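Local coordinates for serine acetyltransferase (Neisseria gonorrhoeae, PDB 6WYE), which probably catalyses transfer of the acetyl group from acetyl-CoA to L-serine, the first step of cysteine synthesis from serine, at residues H143-D148 / Y155-R160; H134-H139 / A173-G178; F89-Q94 / D148-L153; E64-V69 / L125-F130. One frame throughout, in Å; residues are numbered along the deposited sequence.

Contacts 1, 3 and 4 join helices of the N-terminal part of the chain, and contact 2 ties that part to the beta-helix. Contacts 1 and 3 lie closest, with centres 7 Å apart. They share Asp148, and Leu145 of contact 1 packs on Ile91 and Leu153 of contact 3. Contact 2 uses the same helix as contact 1, helix 131-147, and their centres are 12 Å apart. Contact 4 meets contact 2 through a probable hydrogen bond from His134 NE2 to Leu127 O, 2.9 Å. The side chains of Ala173 and Tyr155 each lie near a bound (2S)-2-hydroxybutanedioic acid molecule, at about 9 and 10 Å respectively. The Leu127 side chain is about 14 Å from the sodium ion.

Contact 1: H143-D148 / Y155-R160; sequences HRLYLD and YFLQNR
Helix 131-147 and helix 151-165 run roughly antiparallel here, and they come nearest at Tyr146 and Tyr155, whose CA atoms are 8.5 Å apart. Two side-chain pairs bridge the helices. Leu145 and Leu157 point at each other and meet methyl to methyl, with 3.9 Å between Leu145 CD1 and Leu157 CD1. Both are buried, and Ile91, Leu88 and Tyr92 of helix 85-98 pack against this pair. The second pair is aromatic. Tyr155 OH lies at the edge of the Tyr146 ring, near its plane, 3.8 Å from Tyr146 CE1. Tyr146 holds CG anti to its backbone N (chi1 -175°), which carries the ring up to Tyr155 although its CB does not face that helix. The two hydroxyl oxygens, Tyr146 OH and Tyr155 OH, are 4.1 Å apart, too far for a hydrogen bond. Lys151 makes a cation-pi contact with the Tyr146 ring, and Leu125 of the second subunit packs on Tyr155. On the far side of the first helix Arg144 NH1 forms a salt bridge with Asp148 OD1, 2.9 Å. The helices therefore meet by van der Waals contact, and the charged pair stays within one segment without bridging to the other.

Contact 2: H134-H139 / A173-G178; sequences HAIQAH and ARLGYG
His139 and Leu175 form the dense part of this contact, where helix 131-147 lies against strand 174-175. His139 turns its CB toward the strand, and its ring extends on the side opposite the backbone N (chi1 164°), which brings NE2 to Ala173 O. NE2 of His139 donates a hydrogen bond to Ala173 O, 2.7 Å. The oxygen lies in the ring plane, but the bond is bent, with 133° at the hydrogen. The donor also stands above the carbonyl plane, 50° out of it, so it is not aligned with a lone pair. Leu175 approaches the ring obliquely. Its CD2 comes within 3.5 Å of His139 CD2 and within 3.7 Å of Ile136 CD1, and this one methyl joins two successive turns of the helix. Ala173 CB adds a lighter touch, 4.0 Å from His139 CE1. Met161 of helix 151-165 packs on His139.

The looser side is the Arg174 side chain, which is exposed and turns from the helix, and the chain beyond Leu175. That chain diverges from this segment, and Tyr177 is exposed. There Arg140 NH2 donates a hydrogen bond to Gly176 O. Arg174 also pairs through its backbone with Ala193 and Leu195 in the next coil of the parallel beta-helix characteristic of hexapeptide-repeat acyltransferases. The contact thus docks a helix of the N-terminal part onto the first coil. Its chemistry is one buried polar bond set beside apolar methyls. With NE2 as the donor, the imidazole proton satisfies a backbone carbonyl just before the strand.

Contact 3: F89-Q94 / D148-L153; sequences FEIYQQ and DGRKTL
The Arg150 guanidinium is the flat group that takes part in the contact. Leu153 CD2 lies over the centre of one face, 3.8 Å above its plane, and Ile91 approaches obliquely from the other segment. Ile91 CG1 is 4.2 Å from Arg150 NH1. The charged end has its main partner in another chain, since Arg150 NH2 forms a salt bridge with Glu49 OE2 of the second subunit. Glu49 of that subunit also packs on Leu153, and its Met51 packs on both Ile91 and Arg150.

The apolar touch between Ile91 CD1 and Leu153 CD2 is loose, at 4.5 Å. Leu153 CD2 thus serves both Ile91 and the guanidinium.

Gly149 has a positive phi of 91° and ends helix 131-147 with a Schellman motif, in which two backbone bonds run back into the last turn of that helix. Arg150 follows as the centre of an inverse gamma turn and as N-cap residue of helix 151-165. The two helices form a helical hairpin with a tight turn, packed against helix 85-98 at a subunit interface.

Contact 4: E64-V69 / L125-F130; sequences ESLGSV and LPLLYF
Leu127 lays its CD2 methyl between two side chains of helix 66-78. Leu127 CD2 is 3.8 Å from Leu66 CD1, and it is 3.9 Å from Val69 CG1. A chi1 of 169° stretches the Leu127 side chain away from its own backbone N and across to the other helix. The Leu66 and Leu127 side chains slide past each other in opposite directions, while Val69 meets Leu127 at about a right angle. All three residues are buried, and the contact across the helices is purely apolar.

Neighbouring helices enclose it. Trp35 of helix 34-48 touches both Leu66 and Val69, and Val106 and Leu110 of helix 100-116 pack on Leu66. Val60 of helix 53-61 reaches Val69.

The start of helix 66-78 is fixed close by. Ser65 is its N-cap, and Ser65 OG accepts a hydrogen bond from Ser68 N, 3.3 Å, with 154° at the hydrogen. The other helix is short and ends at Tyr129. Near that end Leu128 O is hydrogen-bonded to His73 NE2. The cluster is part of the hydrophobic core of the all-helical N-terminal domain of serine acetyltransferases, where Leu127 of the short helix 124-129 meets Leu66 and Val69, which helices 34-48, 53-61 and 100-116 cover.

Contact 1: H143-D148 / Y155-R160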
loop_
_atom_site.group_PDB
_atom_site.type_symbol
_atom_site.label_atom_id
_atom_site.label_comp_id
_atom_site.label_asym_id
_atom_site.label_seq_id
_atom_site.Cartn_x
_atom_site.Cartn_y
_atom_site.Cartn_z
ATOM N N HIS A 143 26.876 6.740 3.345
ATOM C CA HIS A 143 28.094 7.412 3.773
ATOM C C HIS A 143 28.279 8.727 3.028
ATOM O O HIS A 143 28.635 9.747 3.634
ATOM C CB HIS A 143 29.293 6.484 3.556
ATOM C CG HIS A 143 30.576 7.009 4.115
ATOM N ND1 HIS A 143 30.719 7.379 5.436
ATOM C CD2 HIS A 143 31.783 7.215 3.535
ATOM C CE1 HIS A 143 31.957 7.789 5.644
ATOM N NE2 HIS A 143 32.623 7.702 4.506
ATOM N N ARG A 144 28.010 8.728 1.718
ATOM C CA ARG A 144 28.092 9.954 0.927
ATOM C C ARG A 144 27.097 11.004 1.422
ATOM O O ARG A 144 27.439 12.187 1.537
ATOM C CB ARG A 144 27.874 9.619 -0.556
ATOM C CG ARG A 144 27.615 10.792 -1.525
ATOM C CD ARG A 144 28.594 11.959 -1.375
ATOM N NE ARG A 144 29.980 11.552 -1.570
ATOM C CZ ARG A 144 31.017 12.094 -0.938
ATOM N NH1 ARG A 144 30.827 13.081 -0.068
ATOM N NH2 ARG A 144 32.244 11.653 -1.184
ATOM N N LEU A 145 25.855 10.596 1.696
ATOM C CA LEU A 145 24.856 11.527 2.219
ATOM C C LEU A 145 25.306 12.117 3.551
ATOM O O LEU A 145 25.058 13.294 3.841
ATOM C CB LEU A 145 23.511 10.811 2.366
ATOM C CG LEU A 145 22.855 10.413 1.048
ATOM C CD1 LEU A 145 21.547 9.673 1.277
ATOM C CD2 LEU A 145 22.630 11.672 0.195
ATOM N N TYR A 146 25.953 11.299 4.378
ATOM C CA TYR A 146 26.454 11.749 5.670
ATOM C C TYR A 146 27.561 12.783 5.501
ATOM O O TYR A 146 27.555 13.831 6.159
ATOM C CB TYR A 146 26.969 10.534 6.454
ATOM C CG TYR A 146 27.431 10.786 7.871
ATOM C CD1 TYR A 146 26.521 10.881 8.912
ATOM C CD2 TYR A 146 28.782 10.868 8.177
ATOM C CE1 TYR A 146 26.949 11.090 10.226
ATOM C CE2 TYR A 146 29.215 11.079 9.476
ATOM C CZ TYR A 146 28.296 11.189 10.496
ATOM O OH TYR A 146 28.731 11.395 11.794
ATOM N N LEU A 147 28.525 12.498 4.618
ATOM C CA LEU A 147 29.637 13.415 4.383
ATOM C C LEU A 147 29.174 14.752 3.828
ATOM O O LEU A 147 29.773 15.783 4.142
ATOM C CB LEU A 147 30.650 12.782 3.425
ATOM C CG LEU A 147 31.403 11.580 3.994
ATOM C CD1 LEU A 147 32.298 10.912 2.939
ATOM C CD2 LEU A 147 32.207 12.008 5.214
ATOM N N ASP A 148 28.130 14.755 2.988
ATOM C CA ASP A 148 27.529 15.984 2.483
ATOM C C ASP A 148 26.704 16.722 3.534
ATOM O O ASP A 148 26.102 17.750 3.207
ATOM C CB ASP A 148 26.658 15.692 1.260
ATOM C CG ASP A 148 27.440 15.070 0.118
ATOM O OD1 ASP A 148 28.685 15.000 0.197
ATOM O OD2 ASP A 148 26.803 14.639 -0.863
ATOM N N TYR A 155 20.721 9.027 9.132
ATOM C CA TYR A 155 20.256 8.263 10.291
ATOM C C TYR A 155 18.925 7.574 10.005
ATOM O O TYR A 155 18.706 6.434 10.434
ATOM C CB TYR A 155 20.123 9.173 11.512
ATOM C CG TYR A 155 21.451 9.643 12.055
ATOM C CD1 TYR A 155 22.557 8.801 12.072
ATOM C CD2 TYR A 155 21.593 10.925 12.572
ATOM C CE1 TYR A 155 23.775 9.226 12.577
ATOM C CE2 TYR A 155 22.806 11.359 13.079
ATOM C CZ TYR A 155 23.886 10.512 13.083
ATOM O OH TYR A 155 25.084 10.957 13.590
ATOM N N PHE A 156 18.014 8.262 9.309
ATOM C CA PHE A 156 16.764 7.638 8.886
ATOM C C PHE A 156 17.045 6.386 8.064
ATOM O O PHE A 156 16.446 5.329 8.292
ATOM C CB PHE A 156 15.925 8.638 8.091
ATOM C CG PHE A 156 14.626 8.069 7.571
ATOM C CD1 PHE A 156 14.587 7.344 6.380
ATOM C CD2 PHE A 156 13.447 8.265 8.272
ATOM C CE1 PHE A 156 13.399 6.817 5.912
ATOM C CE2 PHE A 156 12.243 7.747 7.803
ATOM C CZ PHE A 156 12.223 7.015 6.625
ATOM N N LEU A 157 17.978 6.481 7.114
ATOM C CA LEU A 157 18.267 5.329 6.270
ATOM C C LEU A 157 19.059 4.256 7.009
ATOM O O LEU A 157 18.895 3.074 6.711
ATOM C CB LEU A 157 19.021 5.774 5.014
ATOM C CG LEU A 157 18.155 6.642 4.084
ATOM C CD1 LEU A 157 18.966 7.278 2.933
ATOM C CD2 LEU A 157 16.964 5.841 3.551
ATOM N N GLN A 158 19.924 4.635 7.960
ATOM C CA GLN A 158 20.601 3.620 8.773
ATOM C C GLN A 158 19.581 2.734 9.469
ATOM O O GLN A 158 19.716 1.506 9.498
ATOM C CB GLN A 158 21.511 4.269 9.819
ATOM C CG GLN A 158 22.124 3.273 10.835
ATOM C CD GLN A 158 22.793 3.963 12.017
ATOM O OE1 GLN A 158 22.668 5.170 12.188
ATOM N NE2 GLN A 158 23.498 3.193 12.840
ATOM N N ASN A 159 18.543 3.377 10.015
ATOM C CA ASN A 159 17.448 2.665 10.725
ATOM C C ASN A 159 16.676 1.799 9.723
ATOM O O ASN A 159 16.366 0.641 10.065
ATOM C CB ASN A 159 16.520 3.637 11.460
ATOM C CG ASN A 159 15.302 2.958 12.051
ATOM O OD1 ASN A 159 14.175 3.232 11.645
ATOM N ND2 ASN A 159 15.519 2.071 13.008
ATOM N N ARG A 160 16.382 2.343 8.536
ATOM C CA ARG A 160 15.650 1.581 7.526
ATOM C C ARG A 160 16.447 0.362 7.082
ATOM O O ARG A 160 15.890 -0.732 6.925
ATOM C CB ARG A 160 15.345 2.450 6.297
ATOM C CG ARG A 160 14.082 3.273 6.363
ATOM C CD ARG A 160 12.880 2.400 6.649
ATOM N NE ARG A 160 12.305 1.827 5.443
ATOM C CZ ARG A 160 11.640 0.680 5.426
ATOM N NH1 ARG A 160 11.484 -0.002 6.557
ATOM N NH2 ARG A 160 11.141 0.217 4.291
#

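Contact 2: H134-H139 / A173-G178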
loop_
_atom_site.group_PDB
_atom_site.type_symbol
_atom_site.label_atom_id
_atom_site.label_comp_id
_atom_site.label_asym_id
_atom_site.label_seq_id
_atom_site.Cartn_x
_atom_site.Cartn_y
_atom_site.Cartn_z
ATOM N N HIS A 134 23.067 -5.644 -1.046
ATOM C CA HIS A 134 22.222 -4.457 -0.950
ATOM C C HIS A 134 22.653 -3.568 0.216
ATOM O O HIS A 134 22.786 -2.348 0.064
ATOM C CB HIS A 134 20.749 -4.854 -0.790
ATOM C CG HIS A 134 20.227 -5.692 -1.913
ATOM N ND1 HIS A 134 19.300 -6.691 -1.727
ATOM C CD2 HIS A 134 20.517 -5.689 -3.238
ATOM C CE1 HIS A 134 19.041 -7.273 -2.889
ATOM N NE2 HIS A 134 19.762 -6.679 -3.822
ATOM N N ALA A 135 22.906 -4.168 1.383
ATOM C CA ALA A 135 23.225 -3.361 2.562
ATOM C C ALA A 135 24.532 -2.602 2.378
ATOM O O ALA A 135 24.629 -1.425 2.750
ATOM C CB ALA A 135 23.301 -4.242 3.810
ATOM N N ILE A 136 25.545 -3.263 1.806
ATOM C CA ILE A 136 26.832 -2.614 1.580
ATOM C C ILE A 136 26.659 -1.400 0.677
ATOM O O ILE A 136 27.170 -0.313 0.964
ATOM C CB ILE A 136 27.837 -3.612 0.962
ATOM C CG1 ILE A 136 28.277 -4.692 1.955
ATOM C CG2 ILE A 136 29.059 -2.879 0.388
ATOM C CD1 ILE A 136 28.859 -4.152 3.218
ATOM N N GLN A 137 25.972 -1.583 -0.454
ATOM C CA GLN A 137 25.828 -0.483 -1.402
ATOM C C GLN A 137 24.934 0.611 -0.841
ATOM O O GLN A 137 25.200 1.797 -1.064
ATOM C CB GLN A 137 25.294 -0.979 -2.747
ATOM C CG GLN A 137 26.037 -2.178 -3.381
ATOM C CD GLN A 137 27.521 -2.242 -3.049
ATOM O OE1 GLN A 137 28.219 -1.224 -3.040
ATOM N NE2 GLN A 137 28.012 -3.454 -2.787
ATOM N N ALA A 138 23.859 0.244 -0.131
ATOM C CA ALA A 138 23.078 1.270 0.552
ATOM C C ALA A 138 23.962 2.061 1.505
ATOM O O ALA A 138 23.817 3.283 1.623
ATOM C CB ALA A 138 21.901 0.655 1.313
ATOM N N HIS A 139 24.894 1.386 2.190
ATOM C CA HIS A 139 25.754 2.136 3.108
ATOM C C HIS A 139 26.681 3.087 2.360
ATOM O O HIS A 139 26.873 4.230 2.786
ATOM C CB HIS A 139 26.596 1.221 3.984
ATOM C CG HIS A 139 27.728 1.955 4.637
ATOM N ND1 HIS A 139 27.532 2.844 5.674
ATOM C CD2 HIS A 139 29.046 2.024 4.327
ATOM C CE1 HIS A 139 28.690 3.386 6.010
ATOM N NE2 HIS A 139 29.624 2.903 5.207
ATOM N N ALA A 173 30.924 4.842 9.067
ATOM C CA ALA A 173 31.831 3.735 8.802
ATOM C C ALA A 173 32.375 3.828 7.378
ATOM O O ALA A 173 31.669 4.241 6.450
ATOM C CB ALA A 173 31.113 2.399 9.002
ATOM N N ARG A 174 33.637 3.437 7.214
ATOM C CA ARG A 174 34.352 3.550 5.943
ATOM C C ARG A 174 34.641 2.159 5.385
ATOM O O ARG A 174 35.296 1.347 6.043
ATOM C CB ARG A 174 35.652 4.337 6.130
ATOM C CG ARG A 174 35.462 5.863 6.179
ATOM C CD ARG A 174 36.639 6.567 6.852
ATOM N NE ARG A 174 37.938 6.121 6.339
ATOM C CZ ARG A 174 39.052 6.077 7.069
ATOM N NH1 ARG A 174 39.032 6.451 8.347
ATOM N NH2 ARG A 174 40.187 5.660 6.528
ATOM N N LEU A 175 34.170 1.896 4.167
ATOM C CA LEU A 175 34.228 0.569 3.561
ATOM C C LEU A 175 34.993 0.625 2.246
ATOM O O LEU A 175 34.651 1.420 1.363
ATOM C CB LEU A 175 32.815 0.026 3.303
ATOM C CG LEU A 175 32.146 -0.847 4.375
ATOM C CD1 LEU A 175 32.255 -0.228 5.745
ATOM C CD2 LEU A 175 30.683 -1.084 4.026
ATOM N N GLY A 176 36.000 -0.237 2.103
ATOM C CA GLY A 176 36.736 -0.364 0.858
ATOM C C GLY A 176 35.947 -1.145 -0.181
ATOM O O GLY A 176 34.768 -1.447 -0.005
ATOM N N TYR A 177 36.621 -1.486 -1.283
ATOM C CA TYR A 177 36.004 -2.203 -2.396
ATOM C C TYR A 177 36.356 -3.694 -2.368
ATOM O O TYR A 177 37.217 -4.148 -1.615
ATOM C CB TYR A 177 36.416 -1.591 -3.746
ATOM C CG TYR A 177 37.907 -1.662 -4.037
ATOM C CD1 TYR A 177 38.511 -2.853 -4.422
ATOM C CD2 TYR A 177 38.711 -0.532 -3.919
ATOM C CE1 TYR A 177 39.880 -2.916 -4.677
ATOM C CE2 TYR A 177 40.068 -0.585 -4.182
ATOM C CZ TYR A 177 40.646 -1.773 -4.555
ATOM O OH TYR A 177 41.999 -1.821 -4.808
ATOM N N GLY A 178 35.697 -4.452 -3.243
ATOM C CA GLY A 178 35.858 -5.902 -3.249
ATOM C C GLY A 178 35.362 -6.587 -1.990
ATOM O O GLY A 178 35.937 -7.593 -1.559
#

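Contact 3: F89-Q94 / D148-L153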
loop_
_atom_site.group_PDB
_atom_site.type_symbol
_atom_site.label_atom_id
_atom_site.label_comp_id
_atom_site.label_asym_id
_atom_site.label_seq_id
_atom_site.Cartn_x
_atom_site.Cartn_y
_atom_site.Cartn_z
ATOM N N PHE A 89 14.972 7.298 -5.039
ATOM C CA PHE A 89 15.621 6.912 -6.285
ATOM C C PHE A 89 16.449 8.064 -6.836
ATOM O O PHE A 89 17.606 7.880 -7.227
ATOM C CB PHE A 89 14.554 6.479 -7.302
ATOM C CG PHE A 89 15.094 6.191 -8.686
ATOM C CD1 PHE A 89 16.234 5.431 -8.862
ATOM C CD2 PHE A 89 14.434 6.668 -9.814
ATOM C CE1 PHE A 89 16.728 5.159 -10.127
ATOM C CE2 PHE A 89 14.920 6.399 -11.085
ATOM C CZ PHE A 89 16.071 5.642 -11.241
ATOM N N GLU A 90 15.866 9.272 -6.858
ATOM C CA GLU A 90 16.587 10.431 -7.377
ATOM C C GLU A 90 17.777 10.772 -6.493
ATOM O O GLU A 90 18.872 11.044 -6.996
ATOM C CB GLU A 90 15.644 11.636 -7.500
ATOM N N ILE A 91 17.585 10.737 -5.172
ATOM C CA ILE A 91 18.687 10.996 -4.249
ATOM C C ILE A 91 19.822 10.004 -4.484
ATOM O O ILE A 91 21.000 10.382 -4.565
ATOM C CB ILE A 91 18.181 10.955 -2.797
ATOM C CG1 ILE A 91 17.283 12.171 -2.534
ATOM C CG2 ILE A 91 19.357 10.876 -1.841
ATOM C CD1 ILE A 91 16.348 12.032 -1.345
ATOM N N TYR A 92 19.484 8.717 -4.605
ATOM C CA TYR A 92 20.506 7.707 -4.862
ATOM C C TYR A 92 21.172 7.920 -6.216
ATOM O O TYR A 92 22.386 7.719 -6.360
ATOM C CB TYR A 92 19.890 6.308 -4.803
ATOM C CG TYR A 92 19.620 5.788 -3.412
ATOM C CD1 TYR A 92 20.065 6.468 -2.283
ATOM C CD2 TYR A 92 18.929 4.600 -3.229
ATOM C CE1 TYR A 92 19.836 5.958 -0.998
ATOM C CE2 TYR A 92 18.690 4.096 -1.956
ATOM C CZ TYR A 92 19.137 4.773 -0.855
ATOM O OH TYR A 92 18.871 4.239 0.388
ATOM N N GLN A 93 20.388 8.295 -7.231
ATOM C CA GLN A 93 20.968 8.550 -8.546
ATOM C C GLN A 93 21.921 9.744 -8.507
ATOM O O GLN A 93 23.026 9.684 -9.060
ATOM C CB GLN A 93 19.853 8.763 -9.579
ATOM C CG GLN A 93 19.884 7.738 -10.699
ATOM C CD GLN A 93 18.725 7.885 -11.666
ATOM O OE1 GLN A 93 17.729 8.560 -11.373
ATOM N NE2 GLN A 93 18.851 7.259 -12.832
ATOM N N GLN A 94 21.526 10.830 -7.837
ATOM C CA GLN A 94 22.418 11.985 -7.726
ATOM C C GLN A 94 23.662 11.649 -6.915
ATOM O O GLN A 94 24.767 12.087 -7.256
ATOM C CB GLN A 94 21.685 13.172 -7.104
ATOM N N ASP A 148 28.130 14.755 2.988
ATOM C CA ASP A 148 27.529 15.984 2.483
ATOM C C ASP A 148 26.704 16.722 3.534
ATOM O O ASP A 148 26.102 17.750 3.207
ATOM C CB ASP A 148 26.658 15.692 1.260
ATOM C CG ASP A 148 27.440 15.070 0.118
ATOM O OD1 ASP A 148 28.685 15.000 0.197
ATOM O OD2 ASP A 148 26.803 14.639 -0.863
ATOM N N GLY A 149 26.608 16.210 4.760
ATOM C CA GLY A 149 25.874 16.899 5.795
ATOM C C GLY A 149 24.409 16.536 5.924
ATOM O O GLY A 149 23.693 17.206 6.677
ATOM N N ARG A 150 23.920 15.540 5.182
ATOM C CA ARG A 150 22.526 15.109 5.331
ATOM C C ARG A 150 22.452 14.017 6.404
ATOM O O ARG A 150 22.164 12.846 6.150
ATOM C CB ARG A 150 21.967 14.653 3.990
ATOM C CG ARG A 150 22.010 15.756 2.941
ATOM C CD ARG A 150 21.303 15.363 1.675
ATOM N NE ARG A 150 19.863 15.586 1.752
ATOM C CZ ARG A 150 19.055 15.411 0.713
ATOM N NH1 ARG A 150 19.569 15.020 -0.446
ATOM N NH2 ARG A 150 17.750 15.619 0.822
ATOM N N LYS A 151 22.743 14.435 7.637
ATOM C CA LYS A 151 22.890 13.474 8.726
ATOM C C LYS A 151 21.548 12.916 9.176
ATOM O O LYS A 151 21.433 11.715 9.441
ATOM C CB LYS A 151 23.646 14.117 9.884
ATOM C CG LYS A 151 25.146 14.217 9.588
ATOM C CD LYS A 151 25.924 14.671 10.816
ATOM C CE LYS A 151 27.418 14.631 10.546
ATOM N NZ LYS A 151 27.706 14.632 9.080
ATOM N N THR A 152 20.525 13.764 9.293
ATOM C CA THR A 152 19.203 13.253 9.635
ATOM C C THR A 152 18.751 12.208 8.622
ATOM O O THR A 152 18.278 11.126 8.991
ATOM C CB THR A 152 18.194 14.389 9.692
ATOM O OG1 THR A 152 18.652 15.382 10.612
ATOM C CG2 THR A 152 16.845 13.856 10.143
ATOM N N LEU A 153 18.886 12.521 7.334
ATOM C CA LEU A 153 18.532 11.559 6.301
ATOM C C LEU A 153 19.347 10.283 6.438
ATOM O O LEU A 153 18.806 9.182 6.289
ATOM C CB LEU A 153 18.734 12.163 4.913
ATOM C CG LEU A 153 18.485 11.197 3.750
ATOM C CD1 LEU A 153 17.061 10.584 3.800
ATOM C CD2 LEU A 153 18.701 11.938 2.444
#

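Contact 4: E64-V69 / L125-F130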
loop_
_atom_site.group_PDB
_atom_site.type_symbol
_atom_site.label_atom_id
_atom_site.label_comp_id
_atom_site.label_asym_id
_atom_site.label_seq_id
_atom_site.Cartn_x
_atom_site.Cartn_y
_atom_site.Cartn_z
ATOM N N GLU A 64 19.714 2.365 -18.405
ATOM C CA GLU A 64 20.871 2.516 -19.277
ATOM C C GLU A 64 22.194 2.222 -18.583
ATOM O O GLU A 64 23.232 2.226 -19.254
ATOM C CB GLU A 64 20.913 3.936 -19.862
ATOM N N SER A 65 22.198 1.987 -17.268
ATOM C CA SER A 65 23.455 1.744 -16.571
ATOM C C SER A 65 23.206 0.929 -15.311
ATOM O O SER A 65 22.111 0.944 -14.739
ATOM C CB SER A 65 24.172 3.049 -16.213
ATOM O OG SER A 65 23.449 3.779 -15.227
ATOM N N LEU A 66 24.258 0.226 -14.881
ATOM C CA LEU A 66 24.186 -0.546 -13.647
ATOM C C LEU A 66 23.889 0.351 -12.451
ATOM O O LEU A 66 23.136 -0.035 -11.551
ATOM C CB LEU A 66 25.491 -1.311 -13.433
ATOM C CG LEU A 66 25.556 -2.155 -12.161
ATOM C CD1 LEU A 66 24.653 -3.384 -12.291
ATOM C CD2 LEU A 66 26.985 -2.565 -11.883
ATOM N N GLY A 67 24.477 1.550 -12.414
ATOM C CA GLY A 67 24.210 2.446 -11.295
ATOM C C GLY A 67 22.746 2.829 -11.198
ATOM O O GLY A 67 22.184 2.920 -10.100
ATOM N N SER A 68 22.102 3.043 -12.344
ATOM C CA SER A 68 20.686 3.387 -12.351
ATOM C C SER A 68 19.845 2.209 -11.876
ATOM O O SER A 68 18.873 2.387 -11.129
ATOM C CB SER A 68 20.274 3.820 -13.771
ATOM O OG SER A 68 18.925 4.260 -13.809
ATOM N N VAL A 69 20.246 0.991 -12.252
ATOM C CA VAL A 69 19.573 -0.207 -11.754
ATOM C C VAL A 69 19.702 -0.294 -10.237
ATOM O O VAL A 69 18.711 -0.484 -9.520
ATOM C CB VAL A 69 20.138 -1.460 -12.447
ATOM C CG1 VAL A 69 19.665 -2.736 -11.752
ATOM C CG2 VAL A 69 19.738 -1.462 -13.930
ATOM N N LEU A 125 22.480 -12.213 -9.783
ATOM C CA LEU A 125 21.919 -12.831 -8.584
ATOM C C LEU A 125 22.191 -11.991 -7.340
ATOM O O LEU A 125 21.225 -11.613 -6.654
ATOM C CB LEU A 125 22.430 -14.266 -8.447
ATOM C CG LEU A 125 22.151 -14.939 -7.101
ATOM C CD1 LEU A 125 20.653 -15.113 -6.910
ATOM C CD2 LEU A 125 22.865 -16.285 -7.036
ATOM N N PRO A 126 23.445 -11.638 -6.996
ATOM C CA PRO A 126 23.613 -10.727 -5.846
ATOM C C PRO A 126 23.022 -9.355 -6.090
ATOM O O PRO A 126 22.502 -8.739 -5.147
ATOM C CB PRO A 126 25.137 -10.653 -5.643
ATOM C CG PRO A 126 25.735 -11.129 -6.927
ATOM C CD PRO A 126 24.750 -12.086 -7.535
ATOM N N LEU A 127 23.121 -8.848 -7.324
ATOM C CA LEU A 127 22.582 -7.525 -7.637
ATOM C C LEU A 127 21.119 -7.423 -7.213
ATOM O O LEU A 127 20.699 -6.436 -6.597
ATOM C CB LEU A 127 22.730 -7.223 -9.138
ATOM C CG LEU A 127 21.945 -5.985 -9.594
ATOM C CD1 LEU A 127 22.448 -4.731 -8.889
ATOM C CD2 LEU A 127 21.981 -5.781 -11.098
ATOM N N LEU A 128 20.330 -8.444 -7.534
ATOM C CA LEU A 128 18.899 -8.408 -7.262
ATOM C C LEU A 128 18.495 -9.083 -5.961
ATOM O O LEU A 128 17.497 -8.674 -5.363
ATOM C CB LEU A 128 18.127 -9.068 -8.418
ATOM C CG LEU A 128 18.298 -8.336 -9.745
ATOM C CD1 LEU A 128 17.605 -9.060 -10.909
ATOM C CD2 LEU A 128 17.800 -6.902 -9.606
ATOM N N TYR A 129 19.226 -10.104 -5.494
ATOM C CA TYR A 129 18.669 -10.974 -4.466
ATOM C C TYR A 129 19.553 -11.231 -3.252
ATOM O O TYR A 129 19.143 -12.017 -2.391
ATOM C CB TYR A 129 18.277 -12.332 -5.077
ATOM C CG TYR A 129 17.430 -12.202 -6.346
ATOM C CD1 TYR A 129 16.173 -11.601 -6.307
ATOM C CD2 TYR A 129 17.899 -12.668 -7.565
ATOM C CE1 TYR A 129 15.395 -11.474 -7.431
ATOM C CE2 TYR A 129 17.125 -12.554 -8.724
ATOM C CZ TYR A 129 15.883 -11.959 -8.650
ATOM O OH TYR A 129 15.136 -11.832 -9.793
ATOM N N PHE A 130 20.742 -10.623 -3.147
ATOM C CA PHE A 130 21.614 -10.851 -1.989
ATOM C C PHE A 130 21.564 -9.639 -1.067
ATOM O O PHE A 130 22.101 -8.576 -1.391
ATOM C CB PHE A 130 23.057 -11.154 -2.401
ATOM C CG PHE A 130 23.286 -12.579 -2.857
ATOM C CD1 PHE A 130 22.219 -13.416 -3.140
ATOM C CD2 PHE A 130 24.581 -13.069 -3.021
ATOM C CE1 PHE A 130 22.430 -14.720 -3.571
ATOM C CE2 PHE A 130 24.804 -14.360 -3.441
ATOM C CZ PHE A 130 23.734 -15.191 -3.734
#